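Glyoxalase 3 (Candida albicans, PDB 4LRU) converts methylglyoxal to D-lactate in a single glutathione-independent step, detoxifying the methylglyoxal made by the cell's own metabolism. Local coordinates at residues 31-36 / 72-77; 47-52 / 93-98; 101-106 / 122-127; 215-220 / 226-231. All coordinates share one frame; numbering follows the deposited sequence.

Contact 1 of 4, residues 31-36 / 72-77; sequences EALHPF and KEIFDN. With ACT (acetate ion), chain C.
Leu33 reaches across from helix 29-42 with one methyl group, and that methyl serves both of its partners in helix 69-76. Its CD1 lies 4.1 Å from CG2 of Ile74, the two side chains slanting past one another, and 4.3 Å from CB of Phe75. No hydrogen bond spans the two segments, and only 122 Å² is buried between them, so this is a light apolar touch. The backbones stay well apart: the closest pair of CA atoms, Leu33 and Phe75, is separated by 8.1 Å. Leu33 bridges that gap because CG stands opposite the backbone N (chi1 -167°), which extends the side chain out from its helix. Phe82 of helix 81-87 touches both Leu33 and Ile74, so a third helix completes this apolar cluster.

Beyond Phe75 the surface turns polar. Lys72 NZ forms a salt bridge with Asp76 OD2 at 2.7 Å, one helical turn further on, and meets the syn lone pair of that oxygen. The same NZ donates to O of an acetate ion, also at 2.7 Å; a bend at the last torsion (chi4 51°) brings the ammonium group to both. The acetate, probably taken up from the crystallisation liquor, also lies obliquely against the Phe75 ring; the ring also meets that of Trp57, with planes at about 55°. On the other helix His34 NE2 is hydrogen-bonded to Asp71 OD2, a polar tie beside the apolar one. The touching residues lie away from the annotated catalytic residues, although Glu31 on the same helix reaches Cys139; this is helix-to-helix packing at the periphery of the DJ-1/PfpI alpha/beta fold.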
loop_
_atom_site.group_PDB
_atom_site.type_symbol
_atom_site.label_atom_id
_atom_site.label_comp_id
_atom_site.label_asym_id
_atom_site.label_seq_id
_atom_site.Cartn_x
_atom_site.Cartn_y
_atom_site.Cartn_z
ATOM N N GLU A 31 -1.130 -1.741 -8.100
ATOM C CA GLU A 31 -0.633 -1.117 -6.878
ATOM C C GLU A 31 0.564 -1.819 -6.279
ATOM O O GLU A 31 1.290 -1.226 -5.494
ATOM C CB GLU A 31 -1.748 -1.017 -5.826
ATOM C CG GLU A 31 -2.832 -0.074 -6.288
ATOM C CD GLU A 31 -3.973 0.078 -5.311
ATOM O OE1 GLU A 31 -3.846 -0.357 -4.143
ATOM O OE2 GLU A 31 -4.983 0.675 -5.731
ATOM N N ALA A 32 0.751 -3.082 -6.652
ATOM C CA ALA A 32 1.982 -3.812 -6.415
ATOM C C ALA A 32 2.943 -3.703 -7.590
ATOM O O ALA A 32 4.144 -3.489 -7.389
ATOM C CB ALA A 32 1.682 -5.268 -6.134
ATOM N N LEU A 33 2.426 -3.880 -8.804
ATOM C CA LEU A 33 3.272 -3.938 -10.001
ATOM C C LEU A 33 3.958 -2.596 -10.300
ATOM O O LEU A 33 5.173 -2.561 -10.510
ATOM C CB LEU A 33 2.466 -4.435 -11.202
ATOM C CG LEU A 33 3.219 -4.855 -12.473
ATOM C CD1 LEU A 33 2.410 -5.856 -13.292
ATOM C CD2 LEU A 33 3.570 -3.645 -13.321
ATOM N N HIS A 34 3.202 -1.508 -10.325
ATOM C CA HIS A 34 3.789 -0.214 -10.647
ATOM C C HIS A 34 4.898 0.182 -9.672
ATOM O O HIS A 34 6.010 0.514 -10.109
ATOM C CB HIS A 34 2.723 0.881 -10.745
ATOM C CG HIS A 34 1.855 0.765 -11.956
ATOM N ND1 HIS A 34 0.766 1.580 -12.166
ATOM C CD2 HIS A 34 1.919 -0.058 -13.030
ATOM C CE1 HIS A 34 0.194 1.265 -13.312
ATOM N NE2 HIS A 34 0.884 0.284 -13.865
ATOM N N PRO A 35 4.631 0.112 -8.353
ATOM C CA PRO A 35 5.704 0.496 -7.445
ATOM C C PRO A 35 6.884 -0.460 -7.520
ATOM O O PRO A 35 8.036 -0.032 -7.445
ATOM C CB PRO A 35 5.028 0.488 -6.065
ATOM C CG PRO A 35 3.575 0.689 -6.361
ATOM C CD PRO A 35 3.345 -0.034 -7.650
ATOM N N PHE A 36 6.618 -1.758 -7.691
ATOM C CA PHE A 36 7.701 -2.713 -7.893
ATOM C C PHE A 36 8.597 -2.240 -9.036
ATOM O O PHE A 36 9.825 -2.204 -8.921
ATOM C CB PHE A 36 7.157 -4.122 -8.191
ATOM C CG PHE A 36 8.237 -5.139 -8.468
ATOM C CD1 PHE A 36 8.887 -5.790 -7.430
ATOM C CD2 PHE A 36 8.650 -5.397 -9.769
ATOM C CE1 PHE A 36 9.883 -6.712 -7.688
ATOM C CE2 PHE A 36 9.659 -6.307 -10.032
ATOM C CZ PHE A 36 10.280 -6.962 -8.987
ATOM N N LYS A 72 0.628 -5.915 -18.440
ATOM C CA LYS A 72 0.048 -7.245 -18.616
ATOM C C LYS A 72 1.104 -8.230 -19.092
ATOM O O LYS A 72 1.126 -9.387 -18.670
ATOM C CB LYS A 72 -1.110 -7.197 -19.600
ATOM C CG LYS A 72 -1.671 -8.562 -19.953
ATOM C CD LYS A 72 -2.910 -8.426 -20.828
ATOM C CE LYS A 72 -3.270 -9.725 -21.527
ATOM N NZ LYS A 72 -3.352 -10.889 -20.599
ATOM N N GLU A 73 1.980 -7.761 -19.969
ATOM C CA GLU A 73 3.091 -8.575 -20.445
ATOM C C GLU A 73 3.938 -9.051 -19.264
ATOM O O GLU A 73 4.270 -10.237 -19.148
ATOM C CB GLU A 73 3.947 -7.781 -21.444
ATOM C CG GLU A 73 3.257 -7.516 -22.778
ATOM C CD GLU A 73 4.062 -6.624 -23.716
ATOM O OE1 GLU A 73 5.034 -5.975 -23.263
ATOM O OE2 GLU A 73 3.706 -6.560 -24.913
ATOM N N ILE A 74 4.260 -8.118 -18.377
ATOM C CA ILE A 74 5.036 -8.420 -17.187
ATOM C C ILE A 74 4.254 -9.393 -16.303
ATOM O O ILE A 74 4.788 -10.380 -15.803
ATOM C CB ILE A 74 5.356 -7.130 -16.406
ATOM C CG1 ILE A 74 6.435 -6.329 -17.139
ATOM C CG2 ILE A 74 5.812 -7.450 -14.990
ATOM C CD1 ILE A 74 6.505 -4.872 -16.732
ATOM N N PHE A 75 2.970 -9.117 -16.126
ATOM C CA PHE A 75 2.125 -9.977 -15.321
ATOM C C PHE A 75 2.050 -11.408 -15.874
ATOM O O PHE A 75 2.040 -12.366 -15.103
ATOM C CB PHE A 75 0.733 -9.362 -15.227
ATOM C CG PHE A 75 -0.212 -10.116 -14.336
ATOM C CD1 PHE A 75 -0.992 -11.138 -14.844
ATOM C CD2 PHE A 75 -0.346 -9.765 -12.998
ATOM C CE1 PHE A 75 -1.890 -11.808 -14.037
ATOM C CE2 PHE A 75 -1.250 -10.432 -12.185
ATOM C CZ PHE A 75 -2.007 -11.463 -12.705
ATOM N N ASP A 76 1.996 -11.558 -17.192
ATOM C CA ASP A 76 1.786 -12.876 -17.803
ATOM C C ASP A 76 3.084 -13.646 -17.977
ATOM O O ASP A 76 3.070 -14.866 -18.155
ATOM C CB ASP A 76 1.127 -12.738 -19.174
ATOM C CG ASP A 76 -0.340 -12.373 -19.087
ATOM O OD1 ASP A 76 -0.956 -12.551 -18.007
ATOM O OD2 ASP A 76 -0.873 -11.935 -20.123
ATOM N N ASN A 77 4.200 -12.931 -17.999
ATOM C CA ASN A 77 5.497 -13.566 -18.218
ATOM C C ASN A 77 6.003 -14.152 -16.895
ATOM O O ASN A 77 6.452 -13.417 -16.019
ATOM C CB ASN A 77 6.489 -12.534 -18.765
ATOM C CG ASN A 77 7.907 -13.066 -18.852
ATOM O OD1 ASN A 77 8.141 -14.271 -18.787
ATOM N ND2 ASN A 77 8.866 -12.157 -19.012
HETATM C C ACT C . -4.518 -11.362 -17.634
HETATM O O ACT C . -4.602 -10.297 -18.287
HETATM O OXT ACT C . -3.672 -12.251 -17.902
HETATM C CH3 ACT C . -5.480 -11.575 -16.506
#

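Contact 2 of 4, residues 47-52 / 93-98; sequences QLASET and SDLDPN
Leu95 places one methyl, CD1, against two residues of strand 45-50: Ala49 CB at 3.9 Å and Gln47 CG at 4.0 Å. Here the loop that runs from strand 90-91 to strand 102-105 folds over the parallel part of the central sheet of the DJ-1/PfpI fold. Ala49 and Gln47, two apart in the strand, direct their side chains to the same side, and the single methyl meets both. Leu8 of strand 6-10 and Tyr100 also touch Leu95, making this the compact part of the contact. Leu95 has CG on the side away from its carbonyl carbon (chi1 -59°), with the rest of the chain extended toward the strand.

Gln47 contributes only its aliphatic part to this packing. The chain bends at chi2 (68°), and the amide folds back along its own strand, where NE2 donates to Leu48 O over 2.9 Å in a nearly straight bond (171° at the hydrogen). The same nitrogen also bonds Asn88 O.

Toward Ser93 and Glu51 the contact loosens. Side chains no longer meet, and the segments communicate through a water that donates to Glu51 O at 2.7 Å and accepts from Ser93 N. Glu51 itself binds backbone nitrogens of Asp120 and Leu121 at the start of helix 119-130. Further along the exposed loop, an Asx turn is closed by Asn98 N, which approaches Asp96 OD1 from above the carboxylate plane at 2.9 Å.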
loop_
_atom_site.group_PDB
_atom_site.type_symbol
_atom_site.label_atom_id
_atom_site.label_comp_id
_atom_site.label_asym_id
_atom_site.label_seq_id
_atom_site.Cartn_x
_atom_site.Cartn_y
_atom_site.Cartn_z
ATOM N N GLN A 47 11.413 -6.638 -1.556
ATOM C CA GLN A 47 10.866 -7.831 -0.910
ATOM C C GLN A 47 9.354 -7.677 -0.759
ATOM O O GLN A 47 8.866 -6.788 -0.046
ATOM C CB GLN A 47 11.488 -8.026 0.478
ATOM C CG GLN A 47 10.893 -9.191 1.266
ATOM C CD GLN A 47 11.241 -10.542 0.655
ATOM O OE1 GLN A 47 12.400 -10.963 0.648
ATOM N NE2 GLN A 47 10.232 -11.227 0.129
ATOM N N LEU A 48 8.599 -8.539 -1.425
ATOM C CA LEU A 48 7.164 -8.575 -1.224
ATOM C C LEU A 48 6.861 -9.354 0.065
ATOM O O LEU A 48 7.511 -10.371 0.362
ATOM C CB LEU A 48 6.463 -9.235 -2.413
ATOM C CG LEU A 48 6.262 -8.353 -3.651
ATOM C CD1 LEU A 48 7.599 -7.869 -4.170
ATOM C CD2 LEU A 48 5.494 -9.094 -4.744
ATOM N N ALA A 49 5.860 -8.900 0.809
ATOM C CA ALA A 49 5.433 -9.591 2.030
ATOM C C ALA A 49 3.949 -9.374 2.252
ATOM O O ALA A 49 3.408 -8.306 1.929
ATOM C CB ALA A 49 6.202 -9.083 3.233
ATOM N N SER A 50 3.298 -10.372 2.845
ATOM C CA SER A 50 2.000 -10.158 3.468
ATOM C C SER A 50 2.037 -10.692 4.894
ATOM O O SER A 50 2.993 -11.355 5.308
ATOM C CB SER A 50 0.889 -10.854 2.680
ATOM O OG SER A 50 0.936 -12.258 2.860
ATOM N N GLU A 51 0.983 -10.431 5.658
ATOM C CA GLU A 51 1.004 -10.809 7.065
ATOM C C GLU A 51 0.984 -12.336 7.269
ATOM O O GLU A 51 1.440 -12.851 8.302
ATOM C CB GLU A 51 -0.151 -10.125 7.803
ATOM C CG GLU A 51 -0.033 -10.157 9.326
ATOM C CD GLU A 51 1.115 -9.327 9.892
ATOM O OE1 GLU A 51 1.767 -8.575 9.131
ATOM O OE2 GLU A 51 1.391 -9.448 11.100
ATOM N N THR A 52 0.511 -13.069 6.267
ATOM C CA THR A 52 0.439 -14.519 6.342
ATOM C C THR A 52 1.398 -15.240 5.385
ATOM O O THR A 52 1.538 -16.464 5.450
ATOM C CB THR A 52 -0.961 -14.990 5.976
ATOM O OG1 THR A 52 -1.255 -14.520 4.650
ATOM C CG2 THR A 52 -1.971 -14.424 6.956
ATOM N N SER A 93 6.469 -12.050 9.478
ATOM C CA SER A 93 7.146 -12.482 10.700
ATOM C C SER A 93 8.438 -13.256 10.425
ATOM O O SER A 93 9.276 -13.390 11.318
ATOM C CB SER A 93 6.211 -13.349 11.540
ATOM O OG SER A 93 5.929 -14.542 10.858
ATOM N N ASP A 94 8.590 -13.787 9.210
ATOM C CA ASP A 94 9.815 -14.486 8.828
ATOM C C ASP A 94 10.940 -13.538 8.390
ATOM O O ASP A 94 12.039 -13.987 8.062
ATOM C CB ASP A 94 9.556 -15.506 7.719
ATOM C CG ASP A 94 8.716 -16.677 8.189
ATOM O OD1 ASP A 94 8.881 -17.084 9.364
ATOM O OD2 ASP A 94 7.908 -17.174 7.381
ATOM N N LEU A 95 10.682 -12.234 8.421
ATOM C CA LEU A 95 11.663 -11.243 7.982
ATOM C C LEU A 95 12.248 -10.501 9.169
ATOM O O LEU A 95 11.630 -10.425 10.225
ATOM C CB LEU A 95 10.980 -10.240 7.050
ATOM C CG LEU A 95 10.341 -10.855 5.804
ATOM C CD1 LEU A 95 9.617 -9.776 5.014
ATOM C CD2 LEU A 95 11.355 -11.578 4.928
ATOM N N ASP A 96 13.444 -9.943 8.989
ATOM C CA ASP A 96 14.043 -9.047 9.983
ATOM C C ASP A 96 13.664 -7.608 9.677
ATOM O O ASP A 96 14.099 -7.058 8.665
ATOM C CB ASP A 96 15.573 -9.182 9.972
ATOM C CG ASP A 96 16.252 -8.336 11.050
ATOM O OD1 ASP A 96 15.611 -7.392 11.567
ATOM O OD2 ASP A 96 17.427 -8.623 11.388
ATOM N N PRO A 97 12.859 -6.988 10.553
ATOM C CA PRO A 97 12.374 -5.646 10.231
ATOM C C PRO A 97 13.494 -4.628 10.005
ATOM O O PRO A 97 13.283 -3.655 9.272
ATOM C CB PRO A 97 11.530 -5.250 11.448
ATOM C CG PRO A 97 11.383 -6.484 12.272
ATOM C CD PRO A 97 12.524 -7.392 11.925
ATOM N N ASN A 98 14.670 -4.858 10.589
ATOM C CA ASN A 98 15.798 -3.918 10.455
ATOM C C ASN A 98 16.437 -3.958 9.060
ATOM O O ASN A 98 17.304 -3.142 8.746
ATOM C CB ASN A 98 16.899 -4.218 11.483
ATOM C CG ASN A 98 16.414 -4.162 12.918
ATOM O OD1 ASN A 98 16.543 -5.139 13.669
ATOM N ND2 ASN A 98 15.887 -3.015 13.321
HETATM O O HOH W 1 3.587 -12.242 9.868
#

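Contact 3 of 4, residues 101-106 / 122-127; sequences DIFFGS and QKIATT
Phe103 lays one ring face against Ala125 and offers an edge to Ile124. The CB of Ala125 stands 4.0 Å from the ring centroid and only 12° off the ring normal, a CH-pi contact over the middle of the face. From near the ring plane comes Ile124, whose CG2 is 4.1 Å from Phe103 CD2. The same edge carbon also rides close to the helix backbone, with CD2 3.7 Å from Ala125 N. Such proximity follows from the small alanine: the CA atoms of Phe103 and Ala125 are just 5.6 Å apart. With CG opposite the backbone N (chi1 -179°), the ring stretches out from strand 102-105 to lie beside the helix.

All three residues are buried, and no hydrogen bond crosses between the segments. Leu8 and Ala10 of strand 6-10 also touch the Phe103 ring, and Leu8 reaches Ile124 too. On the helix, Lys123 O accepts from both Thr127 N and Thr127 OG1 (2.8 Å for the hydroxyl), the two donors approaching from opposite faces of the carbonyl plane. Through Ala125 and Ile124, helix 119-130 covers strand 102-105 at Phe103 and leads on to strand 134-138, the parallel neighbour of that strand: a beta-alpha-beta crossover in the central sheet of the DJ-1/PfpI fold.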
loop_
_atom_site.group_PDB
_atom_site.type_symbol
_atom_site.label_atom_id
_atom_site.label_comp_id
_atom_site.label_asym_id
_atom_site.label_seq_id
_atom_site.Cartn_x
_atom_site.Cartn_y
_atom_site.Cartn_z
ATOM N N ASP A 101 14.526 -0.327 4.346
ATOM C CA ASP A 101 14.713 1.120 4.390
ATOM C C ASP A 101 13.510 1.922 3.898
ATOM O O ASP A 101 13.431 3.121 4.146
ATOM C CB ASP A 101 15.933 1.506 3.556
ATOM C CG ASP A 101 17.237 1.168 4.233
ATOM O OD1 ASP A 101 17.234 0.790 5.429
ATOM O OD2 ASP A 101 18.297 1.299 3.576
ATOM N N ILE A 102 12.623 1.277 3.153
ATOM C CA ILE A 102 11.361 1.854 2.695
ATOM C C ILE A 102 10.267 0.819 2.965
ATOM O O ILE A 102 10.491 -0.394 2.790
ATOM C CB ILE A 102 11.431 2.134 1.173
ATOM C CG1 ILE A 102 12.435 3.254 0.906
ATOM C CG2 ILE A 102 10.064 2.463 0.592
ATOM C CD1 ILE A 102 12.815 3.421 -0.543
ATOM N N PHE A 103 9.107 1.294 3.412
ATOM C CA PHE A 103 7.922 0.470 3.507
ATOM C C PHE A 103 6.912 1.049 2.538
ATOM O O PHE A 103 6.622 2.241 2.581
ATOM C CB PHE A 103 7.355 0.493 4.927
ATOM C CG PHE A 103 6.128 -0.366 5.107
ATOM C CD1 PHE A 103 4.880 0.097 4.738
ATOM C CD2 PHE A 103 6.235 -1.646 5.654
ATOM C CE1 PHE A 103 3.753 -0.677 4.935
ATOM C CE2 PHE A 103 5.111 -2.434 5.833
ATOM C CZ PHE A 103 3.874 -1.956 5.473
ATOM N N PHE A 104 6.391 0.213 1.650
ATOM C CA PHE A 104 5.338 0.646 0.715
ATOM C C PHE A 104 4.128 -0.282 0.792
ATOM O O PHE A 104 4.225 -1.465 0.470
ATOM C CB PHE A 104 5.884 0.684 -0.712
ATOM C CG PHE A 104 4.949 1.312 -1.697
ATOM C CD1 PHE A 104 3.802 0.652 -2.110
ATOM C CD2 PHE A 104 5.203 2.598 -2.212
ATOM C CE1 PHE A 104 2.930 1.239 -3.010
ATOM C CE2 PHE A 104 4.323 3.172 -3.105
ATOM C CZ PHE A 104 3.195 2.494 -3.514
ATOM N N GLY A 105 3.001 0.255 1.238
ATOM C CA GLY A 105 1.759 -0.505 1.309
ATOM C C GLY A 105 0.961 -0.464 0.023
ATOM O O GLY A 105 0.302 0.534 -0.274
ATOM N N SER A 106 1.047 -1.525 -0.773
ATOM C CA SER A 106 0.100 -1.710 -1.864
ATOM C C SER A 106 -1.253 -1.989 -1.258
ATOM O O SER A 106 -1.345 -2.295 -0.075
ATOM C CB SER A 106 0.501 -2.850 -2.803
ATOM O OG SER A 106 0.291 -4.153 -2.241
ATOM N N GLN A 122 3.341 -3.900 10.416
ATOM C CA GLN A 122 3.373 -2.614 11.103
ATOM C C GLN A 122 4.715 -2.374 11.786
ATOM O O GLN A 122 5.215 -1.232 11.807
ATOM C CB GLN A 122 2.216 -2.502 12.093
ATOM C CG GLN A 122 0.873 -2.264 11.413
ATOM C CD GLN A 122 -0.263 -2.159 12.397
ATOM O OE1 GLN A 122 -0.270 -2.855 13.417
ATOM N NE2 GLN A 122 -1.213 -1.274 12.130
ATOM N N LYS A 123 5.289 -3.434 12.352
ATOM C CA LYS A 123 6.584 -3.345 13.014
ATOM C C LYS A 123 7.681 -3.029 11.996
ATOM O O LYS A 123 8.588 -2.252 12.275
ATOM C CB LYS A 123 6.905 -4.646 13.764
ATOM C CG LYS A 123 8.264 -4.656 14.454
ATOM C CD LYS A 123 8.295 -3.657 15.597
ATOM C CE LYS A 123 9.578 -3.742 16.409
ATOM N NZ LYS A 123 9.711 -2.607 17.373
ATOM N N ILE A 124 7.580 -3.600 10.798
ATOM C CA ILE A 124 8.521 -3.225 9.728
ATOM C C ILE A 124 8.363 -1.734 9.388
ATOM O O ILE A 124 9.356 -0.993 9.317
ATOM C CB ILE A 124 8.388 -4.097 8.468
ATOM C CG1 ILE A 124 8.569 -5.571 8.836
ATOM C CG2 ILE A 124 9.395 -3.622 7.412
ATOM C CD1 ILE A 124 8.379 -6.546 7.689
ATOM N N ALA A 125 7.126 -1.275 9.265
ATOM C CA ALA A 125 6.869 0.147 9.003
ATOM C C ALA A 125 7.484 1.062 10.062
ATOM O O ALA A 125 8.135 2.059 9.730
ATOM C CB ALA A 125 5.382 0.404 8.898
ATOM N N THR A 126 7.286 0.753 11.343
ATOM C CA THR A 126 7.786 1.651 12.387
ATOM C C THR A 126 9.312 1.577 12.478
ATOM O O THR A 126 9.970 2.569 12.825
ATOM C CB THR A 126 7.156 1.386 13.780
ATOM O OG1 THR A 126 7.369 0.021 14.178
ATOM C CG2 THR A 126 5.674 1.699 13.765
ATOM N N THR A 127 9.876 0.396 12.204
ATOM C CA THR A 127 11.316 0.231 12.226
ATOM C C THR A 127 11.939 1.082 11.125
ATOM O O THR A 127 12.908 1.819 11.357
ATOM C CB THR A 127 11.707 -1.255 12.075
ATOM O OG1 THR A 127 11.219 -1.976 13.216
ATOM C CG2 THR A 127 13.187 -1.422 11.994
#

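Contact 4 of 4, residues 215-220 / 226-231; sequences RIVTGV and VKTAED
Val217 spreads its two methyls under helix 225-236, with CG1 3.8 Å from Thr228 O and 3.9 Å from Asp231 CB. The second methyl, CG2, lies 3.9 Å from Asp231 O, so this one strand residue spans nearly a full helical turn. It does so with CG1 opposite the backbone N (chi1 -179°). The Asp231 side chain passes it at about a right angle and touches through CB, while the carboxylate turns elsewhere: OD2 takes a salt bridge from Lys227 NZ at 2.9 Å through its syn lone pair, and Thr210 OG1 is hydrogen-bonded to both groups.

At Gly219 the strand has no side chain, and Thr228 packs directly on the backbone. Its OG1 is 3.4 Å from Gly219 CA, and the CA atoms of the two residues are 5.4 Å apart. The hydroxyl is hydrogen-bonded to Ser224 O, four residues earlier, just before the helix.

The axes of strand 216-219 and of helical segment 226-231 run antiparallel, at 169°, and approach to 7.7 Å. Strand 216-219 lies between parallel strand 134-138 and antiparallel strand 210-213, and the helix covering it is flanked in turn by helix 29-42, where Val38 touches Val226 and Ala229.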
loop_
_atom_site.group_PDB
_atom_site.type_symbol
_atom_site.label_atom_id
_atom_site.label_comp_id
_atom_site.label_asym_id
_atom_site.label_seq_id
_atom_site.Cartn_x
_atom_site.Cartn_y
_atom_site.Cartn_z
ATOM N N ARG A 215 8.720 12.189 5.711
ATOM C CA ARG A 215 9.039 10.836 5.246
ATOM C C ARG A 215 7.804 9.926 5.236
ATOM O O ARG A 215 7.901 8.696 5.244
ATOM C CB ARG A 215 10.179 10.252 6.098
ATOM C CG ARG A 215 11.528 10.926 5.823
ATOM C CD ARG A 215 12.597 10.554 6.833
ATOM N NE ARG A 215 12.245 10.993 8.177
ATOM C CZ ARG A 215 11.844 10.185 9.150
ATOM N NH1 ARG A 215 11.786 8.873 8.950
ATOM N NH2 ARG A 215 11.497 10.687 10.326
ATOM N N ILE A 216 6.634 10.549 5.182
ATOM C CA ILE A 216 5.386 9.821 4.953
ATOM C C ILE A 216 4.828 10.249 3.605
ATOM O O ILE A 216 4.621 11.436 3.361
ATOM C CB ILE A 216 4.359 10.143 6.037
ATOM C CG1 ILE A 216 4.945 9.800 7.407
ATOM C CG2 ILE A 216 3.069 9.383 5.780
ATOM C CD1 ILE A 216 4.091 10.234 8.570
ATOM N N VAL A 217 4.608 9.275 2.731
ATOM C CA VAL A 217 4.123 9.550 1.378
ATOM C C VAL A 217 2.914 8.672 1.093
ATOM O O VAL A 217 2.965 7.446 1.235
ATOM C CB VAL A 217 5.211 9.295 0.322
ATOM C CG1 VAL A 217 4.690 9.603 -1.067
ATOM C CG2 VAL A 217 6.448 10.111 0.630
ATOM N N THR A 218 1.808 9.296 0.719
ATOM C CA THR A 218 0.615 8.529 0.400
ATOM C C THR A 218 0.025 8.953 -0.936
ATOM O O THR A 218 0.226 10.083 -1.380
ATOM C CB THR A 218 -0.449 8.693 1.502
ATOM O OG1 THR A 218 -0.622 10.079 1.821
ATOM C CG2 THR A 218 -0.022 7.955 2.771
ATOM N N GLY A 219 -0.718 8.035 -1.561
ATOM C CA GLY A 219 -1.430 8.305 -2.811
ATOM C C GLY A 219 -2.847 7.772 -2.797
ATOM O O GLY A 219 -3.205 6.933 -1.970
ATOM N N VAL A 220 -3.663 8.230 -3.738
ATOM C CA VAL A 220 -5.115 8.073 -3.604
ATOM C C VAL A 220 -5.652 6.699 -4.046
ATOM O O VAL A 220 -6.616 6.175 -3.468
ATOM C CB VAL A 220 -5.842 9.168 -4.385
ATOM C CG1 VAL A 220 -7.351 8.989 -4.286
ATOM C CG2 VAL A 220 -5.433 10.530 -3.850
ATOM N N VAL A 226 2.245 4.909 -9.455
ATOM C CA VAL A 226 3.541 5.302 -9.977
ATOM C C VAL A 226 4.040 6.540 -9.232
ATOM O O VAL A 226 5.169 6.567 -8.733
ATOM C CB VAL A 226 3.522 5.558 -11.500
ATOM C CG1 VAL A 226 4.815 6.214 -11.936
ATOM C CG2 VAL A 226 3.330 4.264 -12.265
ATOM N N LYS A 227 3.201 7.565 -9.146
ATOM C CA LYS A 227 3.626 8.828 -8.561
ATOM C C LYS A 227 3.965 8.627 -7.090
ATOM O O LYS A 227 4.882 9.255 -6.582
ATOM C CB LYS A 227 2.535 9.893 -8.722
ATOM C CG LYS A 227 3.017 11.311 -8.425
ATOM C CD LYS A 227 1.905 12.331 -8.619
ATOM C CE LYS A 227 2.434 13.766 -8.543
ATOM N NZ LYS A 227 2.898 14.125 -7.170
ATOM N N THR A 228 3.227 7.754 -6.398
ATOM C CA THR A 228 3.503 7.506 -4.981
ATOM C C THR A 228 4.917 6.947 -4.834
ATOM O O THR A 228 5.697 7.431 -4.014
ATOM C CB THR A 228 2.491 6.547 -4.329
ATOM O OG1 THR A 228 1.152 7.011 -4.556
ATOM C CG2 THR A 228 2.724 6.471 -2.834
ATOM N N ALA A 229 5.262 5.962 -5.656
ATOM C CA ALA A 229 6.612 5.404 -5.651
ATOM C C ALA A 229 7.678 6.432 -6.014
ATOM O O ALA A 229 8.728 6.499 -5.370
ATOM C CB ALA A 229 6.696 4.209 -6.578
ATOM N N GLU A 230 7.417 7.241 -7.037
ATOM C CA GLU A 230 8.366 8.268 -7.433
ATOM C C GLU A 230 8.544 9.261 -6.298
ATOM O O GLU A 230 9.659 9.717 -6.041
ATOM C CB GLU A 230 7.896 8.994 -8.703
ATOM C CG GLU A 230 7.865 8.115 -9.943
ATOM C CD GLU A 230 7.344 8.869 -11.166
ATOM O OE1 GLU A 230 6.588 9.849 -10.973
ATOM O OE2 GLU A 230 7.687 8.483 -12.314
ATOM N N ASP A 231 7.458 9.608 -5.616
ATOM C CA ASP A 231 7.538 10.610 -4.545
ATOM C C ASP A 231 8.156 10.014 -3.258
ATOM O O ASP A 231 8.721 10.743 -2.438
ATOM C CB ASP A 231 6.151 11.188 -4.280
ATOM C CG ASP A 231 5.698 12.164 -5.379
ATOM O OD1 ASP A 231 6.552 12.645 -6.158
ATOM O OD2 ASP A 231 4.490 12.459 -5.444
#

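How the contacts relate
Contacts 2, 3 and 4 all reach the seven-stranded central sheet, whereas contact 1 joins two helices. Contacts 2 and 3 are neighbours, with centres 9 Å apart: Pro97 CB meets Ile124 CG1 at 4.0 Å. Phe104 ties the rest together, for its CZ lies 3.4 Å from Pro35 CG of contact 1 and its CE2 3.7 Å from Thr228 CG2 of contact 4. Thus Phe103 and Phe104, adjacent in strand 102-105, serve helices on opposite sides of the sheet. The inferred active site lies beside contacts 1 and 4: Glu31, in segment 31-36, touches Cys139, and Gly219 is about 7 Å from the side chain of Cys139; Phe103 is about 12 Å from the side chain of His140.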